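Local structure of DUF4785 domain-containing protein (Legionella pneumophila subsp. pneumophila, 4KH9) at residues F159-L164 and L185-T190; T190-N195 and T246-E251; L67-V72 and L131-F136. The protein is of unknown function but binds calcium, and is built from three domains, the second and third of which belong to the E-set class of immunoglobulin-like beta folds. All coordinates share one frame; numbering follows the deposited sequence.

Contact 1: residues F159-L164 and L185-T190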
loop_
_atom_site.group_PDB
_atom_site.type_symbol
_atom_site.label_atom_id
_atom_site.label_comp_id
_atom_site.label_asym_id
_atom_site.label_seq_id
_atom_site.Cartn_x
_atom_site.Cartn_y
_atom_site.Cartn_z
ATOM N N PHE A 159 6.147 -21.039 10.468
ATOM C CA PHE A 159 5.786 -22.381 10.049
ATOM C C PHE A 159 4.300 -22.698 10.308
ATOM O O PHE A 159 3.886 -23.857 10.171
ATOM C CB PHE A 159 6.726 -23.400 10.724
ATOM C CG PHE A 159 8.148 -23.194 10.257
ATOM C CD1 PHE A 159 8.545 -23.588 8.973
ATOM C CD2 PHE A 159 9.102 -22.633 11.101
ATOM C CE1 PHE A 159 9.856 -23.408 8.548
ATOM C CE2 PHE A 159 10.414 -22.449 10.669
ATOM C CZ PHE A 159 10.786 -22.837 9.393
ATOM N N SER A 160 3.495 -21.660 10.578
ATOM C CA SER A 160 2.044 -21.782 10.708
ATOM C C SER A 160 1.371 -21.841 9.347
ATOM O O SER A 160 1.834 -21.191 8.404
ATOM C CB SER A 160 1.483 -20.600 11.489
ATOM O OG SER A 160 0.075 -20.733 11.580
ATOM N N ILE A 161 0.281 -22.611 9.237
ATOM C CA ILE A 161 -0.480 -22.693 7.976
ATOM C C ILE A 161 -1.692 -21.711 8.086
ATOM O O ILE A 161 -2.502 -21.635 7.172
ATOM C CB ILE A 161 -0.900 -24.153 7.620
ATOM C CG1 ILE A 161 -1.841 -24.750 8.699
ATOM C CG2 ILE A 161 0.362 -25.039 7.422
ATOM C CD1 ILE A 161 -2.665 -26.038 8.288
ATOM N N THR A 162 -1.782 -20.954 9.197
ATOM C CA THR A 162 -2.850 -19.967 9.432
ATOM C C THR A 162 -2.382 -18.610 8.929
ATOM O O THR A 162 -1.340 -18.100 9.368
ATOM C CB THR A 162 -3.298 -19.895 10.901
ATOM O OG1 THR A 162 -3.847 -21.144 11.282
ATOM C CG2 THR A 162 -4.377 -18.810 11.132
ATOM N N TYR A 163 -3.140 -18.034 7.975
ATOM C CA TYR A 163 -2.781 -16.741 7.435
ATOM C C TYR A 163 -3.989 -15.830 7.333
ATOM O O TYR A 163 -5.136 -16.294 7.322
ATOM C CB TYR A 163 -2.107 -16.877 6.057
ATOM C CG TYR A 163 -2.960 -17.562 5.017
ATOM C CD1 TYR A 163 -3.845 -16.835 4.221
ATOM C CD2 TYR A 163 -2.854 -18.938 4.792
ATOM C CE1 TYR A 163 -4.598 -17.453 3.226
ATOM C CE2 TYR A 163 -3.621 -19.570 3.812
ATOM C CZ TYR A 163 -4.477 -18.818 3.019
ATOM O OH TYR A 163 -5.226 -19.411 2.036
ATOM N N LEU A 164 -3.711 -14.535 7.266
ATOM C CA LEU A 164 -4.710 -13.494 7.072
ATOM C C LEU A 164 -4.595 -13.015 5.663
ATOM O O LEU A 164 -3.489 -12.679 5.239
ATOM C CB LEU A 164 -4.507 -12.335 8.061
ATOM C CG LEU A 164 -5.526 -11.194 7.981
ATOM C CD1 LEU A 164 -6.887 -11.636 8.510
ATOM C CD2 LEU A 164 -5.036 -9.984 8.715
ATOM N N LEU A 185 -9.587 -14.867 7.294
ATOM C CA LEU A 185 -8.683 -15.675 8.087
ATOM C C LEU A 185 -8.786 -17.118 7.607
ATOM O O LEU A 185 -9.871 -17.697 7.654
ATOM C CB LEU A 185 -8.987 -15.553 9.592
ATOM C CG LEU A 185 -7.976 -16.269 10.529
ATOM C CD1 LEU A 185 -6.575 -15.642 10.420
ATOM C CD2 LEU A 185 -8.444 -16.215 11.971
ATOM N N HIS A 186 -7.651 -17.702 7.166
ATOM C CA HIS A 186 -7.634 -19.054 6.616
ATOM C C HIS A 186 -6.672 -20.023 7.313
ATOM O O HIS A 186 -5.613 -19.644 7.817
ATOM C CB HIS A 186 -7.227 -19.012 5.135
ATOM C CG HIS A 186 -8.124 -18.189 4.254
ATOM N ND1 HIS A 186 -9.378 -18.645 3.871
ATOM C CD2 HIS A 186 -7.897 -16.992 3.665
ATOM C CE1 HIS A 186 -9.873 -17.703 3.085
ATOM N NE2 HIS A 186 -9.004 -16.703 2.912
ATOM N N ASN A 187 -7.037 -21.307 7.222
ATOM C CA ASN A 187 -6.342 -22.524 7.650
ATOM C C ASN A 187 -7.053 -23.646 6.906
ATOM O O ASN A 187 -8.272 -23.753 7.038
ATOM C CB ASN A 187 -6.373 -22.662 9.178
ATOM C CG ASN A 187 -5.680 -23.891 9.708
ATOM O OD1 ASN A 187 -6.130 -25.023 9.511
ATOM N ND2 ASN A 187 -4.610 -23.692 10.448
ATOM N N ASP A 188 -6.357 -24.430 6.058
ATOM C CA ASP A 188 -7.059 -25.440 5.245
ATOM C C ASP A 188 -7.571 -26.670 6.069
ATOM O O ASP A 188 -8.261 -27.522 5.504
ATOM C CB ASP A 188 -6.202 -25.909 4.058
ATOM C CG ASP A 188 -4.908 -26.638 4.357
ATOM O OD1 ASP A 188 -4.424 -26.556 5.518
ATOM O OD2 ASP A 188 -4.349 -27.255 3.418
ATOM N N ILE A 189 -7.330 -26.708 7.390
ATOM C CA ILE A 189 -7.784 -27.801 8.244
ATOM C C ILE A 189 -8.868 -27.341 9.233
ATOM O O ILE A 189 -9.744 -28.137 9.588
ATOM C CB ILE A 189 -6.577 -28.394 9.010
ATOM N N THR A 190 -8.797 -26.069 9.685
ATOM C CA THR A 190 -9.686 -25.480 10.694
ATOM C C THR A 190 -10.580 -24.358 10.128
ATOM O O THR A 190 -10.131 -23.524 9.337
ATOM C CB THR A 190 -8.825 -24.907 11.846
ATOM O OG1 THR A 190 -7.884 -25.879 12.306
ATOM C CG2 THR A 190 -9.650 -24.414 13.014
#
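The antiparallel ladder between strands 163-168 and 178-186, in the central E-set domain, includes Tyr-163 facing His-186 as a hydrogen-bonded pair. Tyr-163 N donates to His-186 O at 3.0 Å, and His-186 N returns a nearly straight bond of 2.9 Å to Tyr-163 O. Leu-164 and Leu-185 follow as the non-hydrogen-bonded pair, their side chains on the other face of the sheet from the two rings. On the ring side, Tyr-163 CG sits between its own backbone N and carbonyl carbon (chi1 59°), which brings the phenol over its strand neighbour. His-186 CB then lies over one face of the phenol, 3.8 Å from the ring centroid, a CH-pi contact, while the imidazole meets the phenol obliquely, planes at 42°. Next to this pair, Asn-187 continues the link with its side chain: ND2 gives a bond of 2.8 Å to Thr-162 OG1, which lies close to the amide plane. The same Thr-162 hydroxyl also pairs with Tyr-192 OH. At the far end of the amide, Asn-187 OD1 accepts from Ile-189 N and Thr-190 N, which arrive from opposite faces of its plane, forming an Asx turn and its longer Asx motif. Ile-161 CD1 reaches over to Asp-188 OD1, 3.3 Å away. With both ends engaged, the amide probably keeps one rotation; Asn-187 holds the turn at 187-190 and ties it to segment 159-164 through Thr-162.

Contact 2: residues T190-N195 and T246-E251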
loop_
_atom_site.group_PDB
_atom_site.type_symbol
_atom_site.label_atom_id
_atom_site.label_comp_id
_atom_site.label_asym_id
_atom_site.label_seq_id
_atom_site.Cartn_x
_atom_site.Cartn_y
_atom_site.Cartn_z
ATOM N N THR A 190 -8.797 -26.069 9.685
ATOM C CA THR A 190 -9.686 -25.480 10.694
ATOM C C THR A 190 -10.580 -24.358 10.128
ATOM O O THR A 190 -10.131 -23.524 9.337
ATOM C CB THR A 190 -8.825 -24.907 11.846
ATOM O OG1 THR A 190 -7.884 -25.879 12.306
ATOM C CG2 THR A 190 -9.650 -24.414 13.014
ATOM N N GLU A 191 -11.826 -24.311 10.603
ATOM C CA GLU A 191 -12.803 -23.276 10.272
ATOM C C GLU A 191 -12.929 -22.382 11.492
ATOM O O GLU A 191 -13.338 -22.853 12.564
ATOM C CB GLU A 191 -14.166 -23.879 9.844
ATOM C CG GLU A 191 -14.150 -24.658 8.531
ATOM C CD GLU A 191 -13.932 -23.868 7.253
ATOM O OE1 GLU A 191 -14.533 -22.779 7.102
ATOM O OE2 GLU A 191 -13.198 -24.372 6.372
ATOM N N TYR A 192 -12.480 -21.125 11.365
ATOM C CA TYR A 192 -12.526 -20.191 12.496
ATOM C C TYR A 192 -13.802 -19.378 12.480
ATOM O O TYR A 192 -14.413 -19.208 11.419
ATOM C CB TYR A 192 -11.319 -19.221 12.478
ATOM C CG TYR A 192 -9.955 -19.882 12.518
ATOM C CD1 TYR A 192 -9.517 -20.557 13.654
ATOM C CD2 TYR A 192 -9.083 -19.783 11.441
ATOM C CE1 TYR A 192 -8.251 -21.143 13.706
ATOM C CE2 TYR A 192 -7.809 -20.350 11.486
ATOM C CZ TYR A 192 -7.401 -21.041 12.619
ATOM O OH TYR A 192 -6.151 -21.617 12.678
ATOM N N ASP A 193 -14.166 -18.860 13.655
ATOM C CA ASP A 193 -15.224 -17.892 13.893
ATOM C C ASP A 193 -14.580 -16.643 14.442
ATOM O O ASP A 193 -14.014 -16.665 15.538
ATOM C CB ASP A 193 -16.328 -18.390 14.815
ATOM C CG ASP A 193 -17.463 -17.350 14.895
ATOM O OD1 ASP A 193 -17.983 -16.955 13.830
ATOM O OD2 ASP A 193 -17.726 -16.842 16.001
ATOM N N VAL A 194 -14.609 -15.567 13.658
ATOM C CA VAL A 194 -13.945 -14.315 14.007
ATOM C C VAL A 194 -14.973 -13.241 14.393
ATOM O O VAL A 194 -15.949 -13.060 13.686
ATOM C CB VAL A 194 -13.047 -13.841 12.824
ATOM C CG1 VAL A 194 -12.343 -12.529 13.147
ATOM C CG2 VAL A 194 -12.014 -14.911 12.457
ATOM N N ASN A 195 -14.705 -12.512 15.488
ATOM C CA ASN A 195 -15.516 -11.399 15.949
ATOM C C ASN A 195 -14.619 -10.197 16.305
ATOM O O ASN A 195 -15.087 -9.062 16.226
ATOM C CB ASN A 195 -16.388 -11.799 17.141
ATOM C CG ASN A 195 -17.517 -12.751 16.810
ATOM O OD1 ASN A 195 -18.409 -12.441 16.010
ATOM N ND2 ASN A 195 -17.526 -13.920 17.444
ATOM N N THR A 246 -8.787 -14.217 17.330
ATOM C CA THR A 246 -9.817 -15.188 17.685
ATOM C C THR A 246 -9.140 -16.268 18.544
ATOM O O THR A 246 -7.955 -16.149 18.864
ATOM C CB THR A 246 -10.601 -15.736 16.480
ATOM O OG1 THR A 246 -11.720 -16.468 16.986
ATOM C CG2 THR A 246 -9.776 -16.616 15.562
ATOM N N GLU A 247 -9.919 -17.259 18.984
ATOM C CA GLU A 247 -9.438 -18.365 19.804
ATOM C C GLU A 247 -9.971 -19.654 19.251
ATOM O O GLU A 247 -11.137 -19.727 18.864
ATOM C CB GLU A 247 -9.817 -18.224 21.299
ATOM C CG GLU A 247 -9.381 -16.934 21.990
ATOM C CD GLU A 247 -10.299 -15.739 21.777
ATOM O OE1 GLU A 247 -11.479 -15.813 22.191
ATOM O OE2 GLU A 247 -9.834 -14.719 21.214
ATOM N N TYR A 248 -9.116 -20.664 19.180
ATOM C CA TYR A 248 -9.518 -21.987 18.740
ATOM C C TYR A 248 -8.966 -22.962 19.761
ATOM O O TYR A 248 -7.765 -23.255 19.777
ATOM C CB TYR A 248 -9.098 -22.295 17.299
ATOM C CG TYR A 248 -9.690 -23.595 16.813
ATOM C CD1 TYR A 248 -11.017 -23.667 16.391
ATOM C CD2 TYR A 248 -8.934 -24.766 16.800
ATOM C CE1 TYR A 248 -11.579 -24.875 15.979
ATOM C CE2 TYR A 248 -9.482 -25.975 16.378
ATOM C CZ TYR A 248 -10.803 -26.025 15.965
ATOM O OH TYR A 248 -11.331 -27.215 15.538
ATOM N N GLY A 249 -9.863 -23.373 20.657
ATOM C CA GLY A 249 -9.560 -24.226 21.791
ATOM C C GLY A 249 -8.862 -23.384 22.833
ATOM O O GLY A 249 -9.402 -22.366 23.274
ATOM N N GLN A 250 -7.635 -23.772 23.173
ATOM C CA GLN A 250 -6.784 -23.066 24.135
ATOM C C GLN A 250 -5.724 -22.200 23.398
ATOM O O GLN A 250 -4.817 -21.665 24.033
ATOM C CB GLN A 250 -6.106 -24.076 25.087
ATOM C CG GLN A 250 -5.269 -25.152 24.387
ATOM C CD GLN A 250 -4.554 -26.028 25.383
ATOM O OE1 GLN A 250 -3.436 -25.727 25.821
ATOM N NE2 GLN A 250 -5.190 -27.126 25.767
ATOM N N GLU A 251 -5.866 -22.055 22.072
ATOM C CA GLU A 251 -4.914 -21.311 21.249
ATOM C C GLU A 251 -5.437 -19.957 20.796
ATOM O O GLU A 251 -6.544 -19.851 20.280
ATOM C CB GLU A 251 -4.542 -22.121 20.002
ATOM C CG GLU A 251 -3.853 -23.435 20.276
ATOM C CD GLU A 251 -3.581 -24.171 18.984
ATOM O OE1 GLU A 251 -2.520 -23.911 18.373
ATOM O OE2 GLU A 251 -4.442 -24.976 18.559
HETATM O O HOH W 1 -12.512 -19.542 16.041
#
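No beta ladder joins 190-195 to 246-251: the first segment is an irregular connection, whereas the second ends strand 238-248 in a type II' turn from Tyr-248 to Glu-251, with Gly-249 at positive phi. The alpha carbons of Val-194 and Thr-246 approach to 5.6 Å, but those of Tyr-192 and Tyr-248 stay 7.2 Å apart. In place of a backbone bond, Thr-246 OG1, anti to its own N (chi1 -169°), donates to Asp-193 O at 2.7 Å. A water bridges the backbones alongside, accepting from Asp-193 N at 3.0 Å and donating to Glu-247 O at 3.1 Å. Further out, the methyl CG2 of Thr-190 sits squarely above the Tyr-248 ring, 3.5 Å from its centroid and only 8° off the normal, a well-centred CH-pi contact. The Tyr-192 ring instead presents its edge, CE1 lying 3.9 Å from Tyr-248 CB, the side chains crossing at about a right angle. Asp-193 OD1 forms a salt bridge with Lys-215 NZ. Leu-185 of strand 178-186 and Ile-253 of strand 251-264 both pack against Tyr-192 and Thr-246; strand 196-202 follows, its Asp-196 and Asp-198 belonging to a calcium site seen in this protein, though no ion is bound there to this chain.

Contact 3: residues L67-V72 and L131-F136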
loop_
_atom_site.group_PDB
_atom_site.type_symbol
_atom_site.label_atom_id
_atom_site.label_comp_id
_atom_site.label_asym_id
_atom_site.label_seq_id
_atom_site.Cartn_x
_atom_site.Cartn_y
_atom_site.Cartn_z
ATOM N N LEU A 67 1.489 -20.400 16.705
ATOM C CA LEU A 67 0.712 -21.587 16.356
ATOM C C LEU A 67 1.611 -22.721 15.833
ATOM O O LEU A 67 1.152 -23.872 15.675
ATOM C CB LEU A 67 -0.346 -21.225 15.296
ATOM C CG LEU A 67 -1.372 -20.157 15.717
ATOM C CD1 LEU A 67 -2.267 -19.775 14.549
ATOM C CD2 LEU A 67 -2.190 -20.624 16.960
ATOM N N ALA A 68 2.882 -22.409 15.566
ATOM C CA ALA A 68 3.814 -23.449 15.133
ATOM C C ALA A 68 5.170 -23.220 15.743
ATOM O O ALA A 68 5.480 -22.091 16.123
ATOM C CB ALA A 68 3.903 -23.487 13.622
ATOM N N PRO A 69 6.036 -24.248 15.821
ATOM C CA PRO A 69 7.370 -24.005 16.373
ATOM C C PRO A 69 8.205 -23.105 15.452
ATOM O O PRO A 69 7.919 -22.963 14.244
ATOM C CB PRO A 69 7.967 -25.412 16.483
ATOM C CG PRO A 69 7.255 -26.230 15.469
ATOM C CD PRO A 69 5.862 -25.663 15.414
ATOM N N GLY A 70 9.233 -22.500 16.032
ATOM C CA GLY A 70 10.180 -21.702 15.264
ATOM C C GLY A 70 9.689 -20.376 14.746
ATOM O O GLY A 70 10.164 -19.912 13.703
ATOM N N ALA A 71 8.804 -19.695 15.508
ATOM C CA ALA A 71 8.365 -18.370 15.132
ATOM C C ALA A 71 9.513 -17.380 15.273
ATOM O O ALA A 71 10.416 -17.585 16.097
ATOM C CB ALA A 71 7.179 -17.926 15.979
ATOM N N VAL A 72 9.490 -16.317 14.461
ATOM C CA VAL A 72 10.539 -15.293 14.503
ATOM C C VAL A 72 9.956 -14.026 15.169
ATOM O O VAL A 72 8.871 -13.592 14.815
ATOM C CB VAL A 72 11.097 -15.027 13.093
ATOM C CG1 VAL A 72 12.171 -13.941 13.129
ATOM C CG2 VAL A 72 11.673 -16.333 12.472
ATOM N N LEU A 131 11.097 -25.581 22.246
ATOM C CA LEU A 131 10.199 -24.863 23.152
ATOM C C LEU A 131 8.749 -24.911 22.627
ATOM O O LEU A 131 7.853 -24.417 23.295
ATOM C CB LEU A 131 10.662 -23.413 23.366
ATOM C CG LEU A 131 12.064 -23.249 23.997
ATOM C CD1 LEU A 131 12.432 -21.787 24.079
ATOM C CD2 LEU A 131 12.148 -23.939 25.395
ATOM N N GLY A 132 8.540 -25.498 21.445
ATOM C CA GLY A 132 7.229 -25.651 20.821
ATOM C C GLY A 132 6.495 -24.360 20.486
ATOM O O GLY A 132 7.098 -23.394 20.005
ATOM N N TYR A 133 5.173 -24.336 20.730
ATOM C CA TYR A 133 4.362 -23.167 20.401
ATOM C C TYR A 133 3.270 -22.947 21.414
ATOM O O TYR A 133 3.009 -23.807 22.242
ATOM C CB TYR A 133 3.750 -23.303 18.993
ATOM C CG TYR A 133 2.854 -24.505 18.832
ATOM C CD1 TYR A 133 3.374 -25.744 18.459
ATOM C CD2 TYR A 133 1.476 -24.400 19.011
ATOM C CE1 TYR A 133 2.548 -26.858 18.314
ATOM C CE2 TYR A 133 0.645 -25.506 18.879
ATOM C CZ TYR A 133 1.182 -26.728 18.508
ATOM O OH TYR A 133 0.350 -27.805 18.336
ATOM N N GLY A 134 2.636 -21.790 21.319
ATOM C CA GLY A 134 1.534 -21.422 22.190
ATOM C C GLY A 134 1.683 -20.023 22.726
ATOM O O GLY A 134 2.088 -19.113 21.996
ATOM N N LYS A 135 1.371 -19.851 24.009
ATOM C CA LYS A 135 1.405 -18.541 24.632
ATOM C C LYS A 135 2.723 -18.343 25.378
ATOM O O LYS A 135 3.006 -19.002 26.381
ATOM C CB LYS A 135 0.182 -18.347 25.548
ATOM C CG LYS A 135 0.200 -17.086 26.396
ATOM C CD LYS A 135 -0.962 -17.113 27.388
ATOM C CE LYS A 135 -0.661 -16.326 28.644
ATOM N NZ LYS A 135 -1.821 -16.289 29.578
ATOM N N PHE A 136 3.548 -17.452 24.824
ATOM C CA PHE A 136 4.803 -17.012 25.403
ATOM C C PHE A 136 4.512 -15.660 26.037
ATOM O O PHE A 136 3.609 -14.957 25.580
ATOM C CB PHE A 136 5.932 -16.940 24.365
ATOM C CG PHE A 136 6.426 -18.231 23.764
ATOM C CD1 PHE A 136 5.694 -18.882 22.779
ATOM C CD2 PHE A 136 7.652 -18.767 24.141
ATOM C CE1 PHE A 136 6.162 -20.071 22.205
ATOM C CE2 PHE A 136 8.125 -19.951 23.563
ATOM C CZ PHE A 136 7.388 -20.590 22.582
HETATM O O HOH W 2 6.904 -20.904 18.142
HETATM O O HOH W 3 9.491 -23.129 18.832
#
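Van der Waals contact centres on Tyr-133, whose ring lies against the backbone of 67-69. The carbonyl oxygen of Leu-67 stands over one face of the phenol, 3.4 Å from CD2 and displaced toward the rim. Tyr-133 CB meets the carbonyl carbon of Ala-68 at 3.5 Å. The ring of Pro-69 runs alongside the tyrosine, both side chains pointing the same way, and its CD comes within 3.9 Å of Tyr-133 CD1. The first torsion of Tyr-133 explains this placement: a chi1 of 60° tucks CG over the residue's own main chain and lays the ring along the Leu-67 to Pro-69 peptides. Both segments are largely connections of the N-terminal domain: 67-72 leads from strand 62-65 into strand 72-77, which belong to different four-stranded antiparallel sheets, and 131-136 runs into the first residues of strand 135-140, the neighbour of 62-65. Polar contact between the segments goes through water. Two waters lie within bonding reach of Gly-132 O, at 2.7 Å and 3.1 Å. The nearer water also takes the N-H of Gly-70 at 2.9 Å; the other lies 2.7 Å from Ala-68 O, with a weak bond from Ala-71 N besides. Asp-157 accepts the backbone N-H groups of Leu-67 and Ala-68, while Glu-251 of the central domain touches both Leu-67 and Tyr-133.

Overall arrangement
From the N terminus, contact 3 comes first, closing the 58 residues between 67-72 and 131-136 within the N-terminal domain. The chain then enters the central domain, where contact 1 closes the run from strand 163-168 through 172-174 back along 178-186, and contact 2 picks up at the shared Thr-190 and closes a 50-residue excursion that returns along strand 238-248. The three loops follow in series, none enclosing or crossing another. Contacts 1 and 2 meet directly through the probable Thr-162 to Tyr-192 hydroxyl bond and the Leu-185 side chain. Contact 3 reaches both across the domain boundary: Ala-68 packs on Phe-159, and Glu-251 on Leu-67 and Tyr-133.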